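Local atomic coordinates of kojibiose phosphorylase (Gut metagenome, PDB entry 6W0P), a protein that belongs to glycoside hydrolase family 65, joining an N-terminal beta-sandwich domain to a helical catalytic domain and a small C-terminal beta domain. Residues Q261-S264 and Q265-D268; E599-S602 and Q603-L607; L607-Y610 and N611-P615. All blocks are in the same frame, centred on the assembly; numbering follows the deposited sequence. Where two conformers were deposited one is given.

Contact 1 (Q261-S264 and Q265-D268); sequences QKLS and QQRD
Gln266 and Gln261 meet through their side-chain amides at the start of helix 263-277, and the side chain of Gln266 can be followed from CB to its tip. Its CB lies 3.5 Å from Leu263 O, within the first turn. CG is then turned anti to the backbone N (chi1 -170°) and runs out extended, passing 3.4 Å from Gln261 OE1. At the tip, NE2 donates to that same oxygen, Gln261 OE1, at 2.9 Å with an N-H...O angle of 163°. The acceptor lies nearly in the amide plane of Gln266, whereas the two amide planes are 62° apart and the side chains cross at about a right angle. Leu263 runs alongside in the same direction, its CD2 3.9 Å from both Gln266 OE1 and NE2.

In the backbone, Lys262, the N-cap residue, accepts from Gln266 N through its carbonyl O at 3.2 Å. A water donates to Ser264 O at 2.6 Å and, weakly, to Asp268 OD1.

Gln266 is buried, and its amide is also bonded to Thr212 through OE1 and to Thr210 through NE2. This helix start therefore sits against the large antiparallel sheet of the N-terminal domain, with Leu263 and Gln266 on strand 197-204, Gln266 on strand 245-256 and Arg267 reaching Phe192 of strand 186-194 in a cation-pi contact.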
loop_
_atom_site.group_PDB
_atom_site.type_symbol
_atom_site.label_atom_id
_atom_site.label_comp_id
_atom_site.label_asym_id
_atom_site.label_seq_id
_atom_site.Cartn_x
_atom_site.Cartn_y
_atom_site.Cartn_z
ATOM N N GLN A 261 33.581 12.577 -15.942
ATOM C CA GLN A 261 34.177 13.775 -16.590
ATOM C C GLN A 261 34.973 14.576 -15.542
ATOM O O GLN A 261 34.432 14.873 -14.473
ATOM C CB GLN A 261 33.113 14.628 -17.290
ATOM C CG GLN A 261 33.727 15.767 -18.093
ATOM C CD GLN A 261 32.739 16.503 -18.960
ATOM O OE1 GLN A 261 31.670 16.927 -18.506
ATOM N NE2 GLN A 261 33.120 16.689 -20.215
ATOM N N LYS A 262 36.228 14.895 -15.844
ATOM C CA LYS A 262 37.056 15.847 -15.058
ATOM C C LYS A 262 36.426 17.246 -15.181
ATOM O O LYS A 262 36.167 17.682 -16.318
ATOM C CB LYS A 262 38.503 15.809 -15.566
ATOM C CG LYS A 262 39.377 16.969 -15.113
ATOM C CD LYS A 262 39.518 17.066 -13.600
ATOM C CE LYS A 262 39.894 18.448 -13.105
ATOM N NZ LYS A 262 39.164 18.820 -11.866
ATOM N N LEU A 263 36.211 17.943 -14.064
ATOM C CA LEU A 263 35.458 19.227 -14.029
ATOM C C LEU A 263 36.225 20.379 -14.708
ATOM O O LEU A 263 35.552 21.322 -15.187
ATOM C CB LEU A 263 35.096 19.543 -12.574
ATOM C CG LEU A 263 34.081 18.591 -11.937
ATOM C CD1 LEU A 263 33.744 19.017 -10.512
ATOM C CD2 LEU A 263 32.814 18.506 -12.769
ATOM N N SER A 264 37.559 20.310 -14.800
ATOM C CA SER A 264 38.388 21.321 -15.517
ATOM C C SER A 264 38.079 21.273 -17.022
ATOM O O SER A 264 38.015 22.354 -17.638
ATOM C CB SER A 264 39.888 21.189 -15.226
ATOM O OG SER A 264 40.507 20.175 -16.016
ATOM N N GLN A 265 37.879 20.075 -17.579
ATOM C CA GLN A 265 37.536 19.842 -19.011
ATOM C C GLN A 265 36.083 20.253 -19.294
ATOM O O GLN A 265 35.825 20.748 -20.417
ATOM C CB GLN A 265 37.729 18.371 -19.386
ATOM C CG GLN A 265 39.171 17.872 -19.285
ATOM C CD GLN A 265 39.249 16.396 -19.594
ATOM O OE1 GLN A 265 38.259 15.780 -19.997
ATOM N NE2 GLN A 265 40.426 15.822 -19.413
ATOM N N GLN A 266 35.177 20.025 -18.335
ATOM C CA GLN A 266 33.729 20.380 -18.394
ATOM C C GLN A 266 33.629 21.891 -18.562
ATOM O O GLN A 266 32.950 22.355 -19.509
ATOM C CB GLN A 266 32.990 19.940 -17.126
ATOM C CG GLN A 266 31.474 20.055 -17.210
ATOM C CD GLN A 266 30.754 19.431 -16.035
ATOM O OE1 GLN A 266 30.253 20.127 -15.157
ATOM N NE2 GLN A 266 30.682 18.108 -16.019
ATOM N N ARG A 267 34.345 22.606 -17.693
ATOM C CA ARG A 267 34.420 24.085 -17.688
ATOM C C ARG A 267 35.009 24.571 -19.015
ATOM O O ARG A 267 34.425 25.485 -19.607
ATOM C CB ARG A 267 35.228 24.558 -16.481
ATOM C CG ARG A 267 34.984 26.018 -16.131
ATOM C CD ARG A 267 36.186 26.680 -15.484
ATOM N NE ARG A 267 36.118 26.708 -14.033
ATOM C CZ ARG A 267 37.038 27.272 -13.256
ATOM N NH1 ARG A 267 38.109 27.835 -13.793
ATOM N NH2 ARG A 267 36.879 27.263 -11.944
ATOM N N ASP A 268 36.093 23.972 -19.501
ATOM C CA ASP A 268 36.760 24.482 -20.729
ATOM C C ASP A 268 35.860 24.243 -21.945
ATOM O O ASP A 268 35.778 25.137 -22.814
ATOM C CB ASP A 268 38.138 23.863 -20.965
ATOM C CG ASP A 268 39.010 24.782 -21.809
ATOM O OD1 ASP A 268 39.704 25.629 -21.200
ATOM O OD2 ASP A 268 38.935 24.695 -23.072
HETATM O O HOH W 1 39.551 24.432 -18.048
#

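Contact 2 (E599-S602 and Q603-L607); sequences EEFS and QKQLL
Ser602 and Gln605 hold each other by two reciprocal hydrogen bonds, the capping box that opens helix 603-613. Ser602 N donates to Gln605 OE1 at 3.0 Å with an N-H...O angle of 166°; the donor lies in the carbonyl plane, on a lone pair. In the other direction Gln605 N donates to Ser602 OG at 3.2 Å. The serine hydroxyl gets there because OG stands between its own N and carbonyl carbon (chi1 66°), facing the first turn. The glutamine carries its amide back over the cap on a chain that is extended beyond CG, its CG passing 3.4 Å from Ser602 OG. Ser602 O then accepts a backbone bond from Leu606 N at 3.2 Å, the first regular i to i+4 bond.

Outside this polar core lies Phe601. Gln605 OE1 sits at the edge of its ring, near the ring plane, 3.5 Å from Phe601 CD1, while the ring and amide planes are 62° apart. Leu606 packs against Phe601 with its branch: its CG is 4.1 Å from Phe601 CB, and its CD1 is 3.8 Å from Phe601 O. Both side chains also rest on Met594 of helix 590-596, and Phe601 reaches Phe593, so the cap is seated on the preceding helix. Gln605 NE2 is bonded to Tyr539 OH, which fixes the rotation of the amide and leaves OE1 directed at the serine.

Chemically, the box gives the amide N of Gln605, in the first turn of the helix, a side-chain acceptor, and the amide N of Ser602 another. Both partners are neutral, so the cap itself probably does not rest on an ionised side chain.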
loop_
_atom_site.group_PDB
_atom_site.type_symbol
_atom_site.label_atom_id
_atom_site.label_comp_id
_atom_site.label_asym_id
_atom_site.label_seq_id
_atom_site.Cartn_x
_atom_site.Cartn_y
_atom_site.Cartn_z
ATOM N N GLU A 599 -3.667 -5.337 -38.186
ATOM C CA GLU A 599 -3.535 -6.017 -39.510
ATOM C C GLU A 599 -3.991 -7.485 -39.435
ATOM O O GLU A 599 -4.364 -8.010 -40.476
ATOM C CB GLU A 599 -2.121 -5.879 -40.095
ATOM C CG GLU A 599 -1.046 -6.779 -39.480
ATOM C CD GLU A 599 -0.297 -6.170 -38.307
ATOM O OE1 GLU A 599 -0.759 -5.099 -37.781
ATOM O OE2 GLU A 599 0.734 -6.762 -37.894
ATOM N N GLU A 600 -3.996 -8.136 -38.269
ATOM C CA GLU A 600 -4.314 -9.585 -38.124
ATOM C C GLU A 600 -5.793 -9.811 -37.791
ATOM O O GLU A 600 -6.217 -10.990 -37.771
ATOM C CB GLU A 600 -3.467 -10.202 -37.014
ATOM C CG GLU A 600 -2.033 -10.424 -37.436
ATOM C CD GLU A 600 -1.049 -10.500 -36.291
ATOM O OE1 GLU A 600 -1.476 -10.837 -35.156
ATOM O OE2 GLU A 600 0.139 -10.213 -36.544
ATOM N N PHE A 601 -6.556 -8.753 -37.516
ATOM C CA PHE A 601 -7.943 -8.946 -37.040
ATOM C C PHE A 601 -8.916 -8.479 -38.111
ATOM O O PHE A 601 -8.716 -7.409 -38.674
ATOM C CB PHE A 601 -8.154 -8.279 -35.687
ATOM C CG PHE A 601 -7.326 -8.912 -34.596
ATOM C CD1 PHE A 601 -7.591 -10.204 -34.161
ATOM C CD2 PHE A 601 -6.270 -8.225 -34.026
ATOM C CE1 PHE A 601 -6.821 -10.797 -33.170
ATOM C CE2 PHE A 601 -5.495 -8.816 -33.040
ATOM C CZ PHE A 601 -5.779 -10.096 -32.614
ATOM N N SER A 602 -9.946 -9.283 -38.364
ATOM C CA SER A 602 -10.976 -9.007 -39.392
ATOM C C SER A 602 -11.861 -7.869 -38.892
ATOM O O SER A 602 -11.807 -7.558 -37.660
ATOM C CB SER A 602 -11.766 -10.248 -39.679
ATOM O OG SER A 602 -12.538 -10.645 -38.559
ATOM N N GLN A 603 -12.645 -7.281 -39.793
ATOM C CA GLN A 603 -13.713 -6.308 -39.473
ATOM C C GLN A 603 -14.587 -6.858 -38.348
ATOM O O GLN A 603 -14.982 -6.072 -37.459
ATOM C CB GLN A 603 -14.606 -6.036 -40.685
ATOM C CG GLN A 603 -13.884 -5.287 -41.788
ATOM C CD GLN A 603 -13.438 -3.929 -41.313
ATOM O OE1 GLN A 603 -14.259 -3.088 -40.946
ATOM N NE2 GLN A 603 -12.130 -3.712 -41.306
ATOM N N LYS A 604 -14.947 -8.133 -38.433
ATOM C CA LYS A 604 -15.938 -8.759 -37.521
ATOM C C LYS A 604 -15.314 -8.944 -36.129
ATOM O O LYS A 604 -16.035 -8.788 -35.150
ATOM C CB LYS A 604 -16.431 -10.089 -38.097
ATOM C CG LYS A 604 -17.471 -9.949 -39.200
ATOM C CD LYS A 604 -17.952 -11.280 -39.753
ATOM C CE LYS A 604 -19.163 -11.125 -40.656
ATOM N NZ LYS A 604 -19.523 -12.408 -41.296
ATOM N N GLN A 605 -14.032 -9.294 -36.051
ATOM C CA GLN A 605 -13.316 -9.474 -34.746
ATOM C C GLN A 605 -13.222 -8.144 -33.993
ATOM O O GLN A 605 -13.563 -8.112 -32.787
ATOM C CB GLN A 605 -11.943 -10.091 -34.976
ATOM C CG GLN A 605 -12.046 -11.582 -35.287
ATOM C CD GLN A 605 -10.696 -12.149 -35.632
ATOM O OE1 GLN A 605 -9.958 -11.568 -36.423
ATOM N NE2 GLN A 605 -10.352 -13.253 -34.987
ATOM N N LEU A 606 -12.785 -7.098 -34.687
ATOM C CA LEU A 606 -12.700 -5.724 -34.130
ATOM C C LEU A 606 -14.089 -5.251 -33.697
ATOM O O LEU A 606 -14.188 -4.659 -32.599
ATOM C CB LEU A 606 -12.093 -4.799 -35.178
ATOM C CG LEU A 606 -10.635 -5.072 -35.521
ATOM C CD1 LEU A 606 -10.301 -4.489 -36.879
ATOM C CD2 LEU A 606 -9.720 -4.471 -34.453
ATOM N N LEU A 607 -15.127 -5.484 -34.502
ATOM C CA LEU A 607 -16.478 -4.950 -34.165
ATOM C C LEU A 607 -17.016 -5.721 -32.951
ATOM O O LEU A 607 -17.554 -5.079 -32.039
ATOM C CB LEU A 607 -17.401 -4.994 -35.391
ATOM C CG LEU A 607 -18.866 -4.569 -35.201
ATOM C CD1 LEU A 607 -19.023 -3.069 -35.049
ATOM C CD2 LEU A 607 -19.731 -5.034 -36.379
#

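Contact 3 (L607-Y610 and N611-P615); sequences LANY and NYYEP
Tyr610 and Glu614, one helical turn apart, lie side by side and point the same way. Glu614 CB stands over the centre of the phenol ring, 3.9 Å from the centroid and 9° off the ring normal, a CH-pi contact; Glu614 CG continues along the same face to 3.6 Å from Tyr610 CZ. The anti first torsion of Glu614 lays CB and CG along the ring, and a bend at chi2 then turns the carboxylate, whose OE2 is bonded to His619. In the backbone, Glu614 N donates to Tyr610 O at 2.9 Å.

A turn earlier, Asn611 N bonds Leu607 O at 2.8 Å, and the asparagine amide crosses the leucine side chain at a slant, ND2 3.7 Å from Leu607 CG. Asn611 OD1 also borders the Tyr610 ring, at its edge and in its plane. On another side of the helix Asn609 and Tyr613 run together, amide and ring nearly coplanar at 12°, and Asn609 OD1 meets the ring edge 3.9 Å from Tyr613 CE2.

Second-shell partners set these groups: Asp640 binds Tyr610 OH, and Phe546 takes Asn609 OD1 through its N and Tyr613 OH through its O. Asn609 ND2 donates to Gln605 O and to Leu544 O. Tyr610 also packs on Ile631 and Phe644, whereas Asn609 and Tyr613 face Val590.

The i to i+4 pairing is common to alpha helices; the packing against helices 590-596, 624-634 and 638-645 is what fits the (alpha/alpha)6-barrel catalytic domain of family 65.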
loop_
_atom_site.group_PDB
_atom_site.type_symbol
_atom_site.label_atom_id
_atom_site.label_comp_id
_atom_site.label_asym_id
_atom_site.label_seq_id
_atom_site.Cartn_x
_atom_site.Cartn_y
_atom_site.Cartn_z
ATOM N N LEU A 607 -15.127 -5.484 -34.502
ATOM C CA LEU A 607 -16.478 -4.950 -34.165
ATOM C C LEU A 607 -17.016 -5.721 -32.951
ATOM O O LEU A 607 -17.554 -5.079 -32.039
ATOM C CB LEU A 607 -17.401 -4.994 -35.391
ATOM C CG LEU A 607 -18.866 -4.569 -35.201
ATOM C CD1 LEU A 607 -19.023 -3.069 -35.049
ATOM C CD2 LEU A 607 -19.731 -5.034 -36.379
ATOM N N ALA A 608 -16.827 -7.034 -32.879
ATOM C CA ALA A 608 -17.333 -7.827 -31.736
ATOM C C ALA A 608 -16.668 -7.308 -30.458
ATOM O O ALA A 608 -17.376 -6.996 -29.504
ATOM C CB ALA A 608 -17.069 -9.294 -31.941
ATOM N N ASN A 609 -15.344 -7.161 -30.463
ATOM C CA ASN A 609 -14.586 -6.742 -29.248
ATOM C C ASN A 609 -14.856 -5.269 -28.954
ATOM O O ASN A 609 -14.969 -4.924 -27.778
ATOM C CB ASN A 609 -13.113 -7.099 -29.359
ATOM C CG ASN A 609 -12.915 -8.596 -29.304
ATOM O OD1 ASN A 609 -12.728 -9.118 -28.211
ATOM N ND2 ASN A 609 -12.980 -9.291 -30.442
ATOM N N TYR A 610 -14.962 -4.441 -29.981
ATOM C CA TYR A 610 -15.267 -3.007 -29.814
ATOM C C TYR A 610 -16.629 -2.881 -29.124
ATOM O O TYR A 610 -16.761 -2.056 -28.180
ATOM C CB TYR A 610 -15.229 -2.270 -31.152
ATOM C CG TYR A 610 -15.527 -0.796 -31.050
ATOM C CD1 TYR A 610 -14.526 0.143 -30.846
ATOM C CD2 TYR A 610 -16.828 -0.340 -31.162
ATOM C CE1 TYR A 610 -14.810 1.496 -30.756
ATOM C CE2 TYR A 610 -17.130 1.005 -31.071
ATOM C CZ TYR A 610 -16.121 1.923 -30.834
ATOM O OH TYR A 610 -16.469 3.237 -30.781
ATOM N N ASN A 611 -17.621 -3.626 -29.616
ATOM C CA ASN A 611 -19.026 -3.516 -29.154
ATOM C C ASN A 611 -19.083 -3.985 -27.701
ATOM O O ASN A 611 -19.882 -3.437 -26.965
ATOM C CB ASN A 611 -20.009 -4.331 -29.997
ATOM C CG ASN A 611 -20.427 -3.667 -31.295
ATOM O OD1 ASN A 611 -20.146 -2.499 -31.519
ATOM N ND2 ASN A 611 -21.047 -4.427 -32.187
ATOM N N TYR A 612 -18.294 -4.985 -27.306
ATOM C CA TYR A 612 -18.313 -5.474 -25.902
ATOM C C TYR A 612 -17.553 -4.499 -24.972
ATOM O O TYR A 612 -18.094 -4.185 -23.914
ATOM C CB TYR A 612 -17.771 -6.898 -25.775
ATOM C CG TYR A 612 -17.966 -7.436 -24.383
ATOM C CD1 TYR A 612 -19.133 -8.076 -24.011
ATOM C CD2 TYR A 612 -17.003 -7.213 -23.407
ATOM C CE1 TYR A 612 -19.318 -8.526 -22.712
ATOM C CE2 TYR A 612 -17.159 -7.677 -22.118
ATOM C CZ TYR A 612 -18.313 -8.347 -21.770
ATOM O OH TYR A 612 -18.462 -8.738 -20.476
ATOM N N TYR A 613 -16.362 -4.024 -25.346
ATOM C CA TYR A 613 -15.425 -3.317 -24.430
ATOM C C TYR A 613 -15.574 -1.792 -24.449
ATOM O O TYR A 613 -15.431 -1.213 -23.359
ATOM C CB TYR A 613 -13.996 -3.775 -24.697
ATOM C CG TYR A 613 -13.742 -5.178 -24.204
ATOM C CD1 TYR A 613 -13.780 -5.487 -22.856
ATOM C CD2 TYR A 613 -13.485 -6.205 -25.088
ATOM C CE1 TYR A 613 -13.566 -6.780 -22.407
ATOM C CE2 TYR A 613 -13.251 -7.494 -24.652
ATOM C CZ TYR A 613 -13.306 -7.788 -23.309
ATOM O OH TYR A 613 -13.085 -9.071 -22.915
ATOM N N GLU A 614 -15.823 -1.156 -25.597
ATOM C CA GLU A 614 -15.973 0.321 -25.660
ATOM C C GLU A 614 -17.019 0.790 -24.636
ATOM O O GLU A 614 -16.724 1.704 -23.880
ATOM C CB GLU A 614 -16.293 0.799 -27.082
ATOM C CG GLU A 614 -16.380 2.315 -27.232
ATOM C CD GLU A 614 -17.547 3.022 -26.549
ATOM O OE1 GLU A 614 -18.677 2.587 -26.754
ATOM O OE2 GLU A 614 -17.295 4.011 -25.754
ATOM N N PRO A 615 -18.261 0.242 -24.558
ATOM C CA PRO A 615 -19.260 0.752 -23.600
ATOM C C PRO A 615 -19.028 0.426 -22.105
ATOM O O PRO A 615 -19.686 1.028 -21.253
ATOM C CB PRO A 615 -20.595 0.139 -24.063
ATOM C CG PRO A 615 -20.211 -1.068 -24.905
ATOM C CD PRO A 615 -18.818 -0.788 -25.454
#

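How the contacts relate
Contacts 2 and 3 are successive portions of one helix, 603-613: contact 2 forms its capped start, contact 3 its later turns, and Leu607 belongs to both. Their centres are about 11 Å apart, and a side-chain bond from Asn609 ND2 to Gln605 O also links them. Both also lean on Met594 of helix 590-596, in the catalytic domain. Contact 1 is remote, on the opposite side of the chain's centre, its centre about 58 Å from that of contact 2 and about 59 Å from that of contact 3. Contacts 1 and 2 both form helix starts, but contact 1 packs on beta strands whereas contact 2 packs on helix 590-596 and on loops.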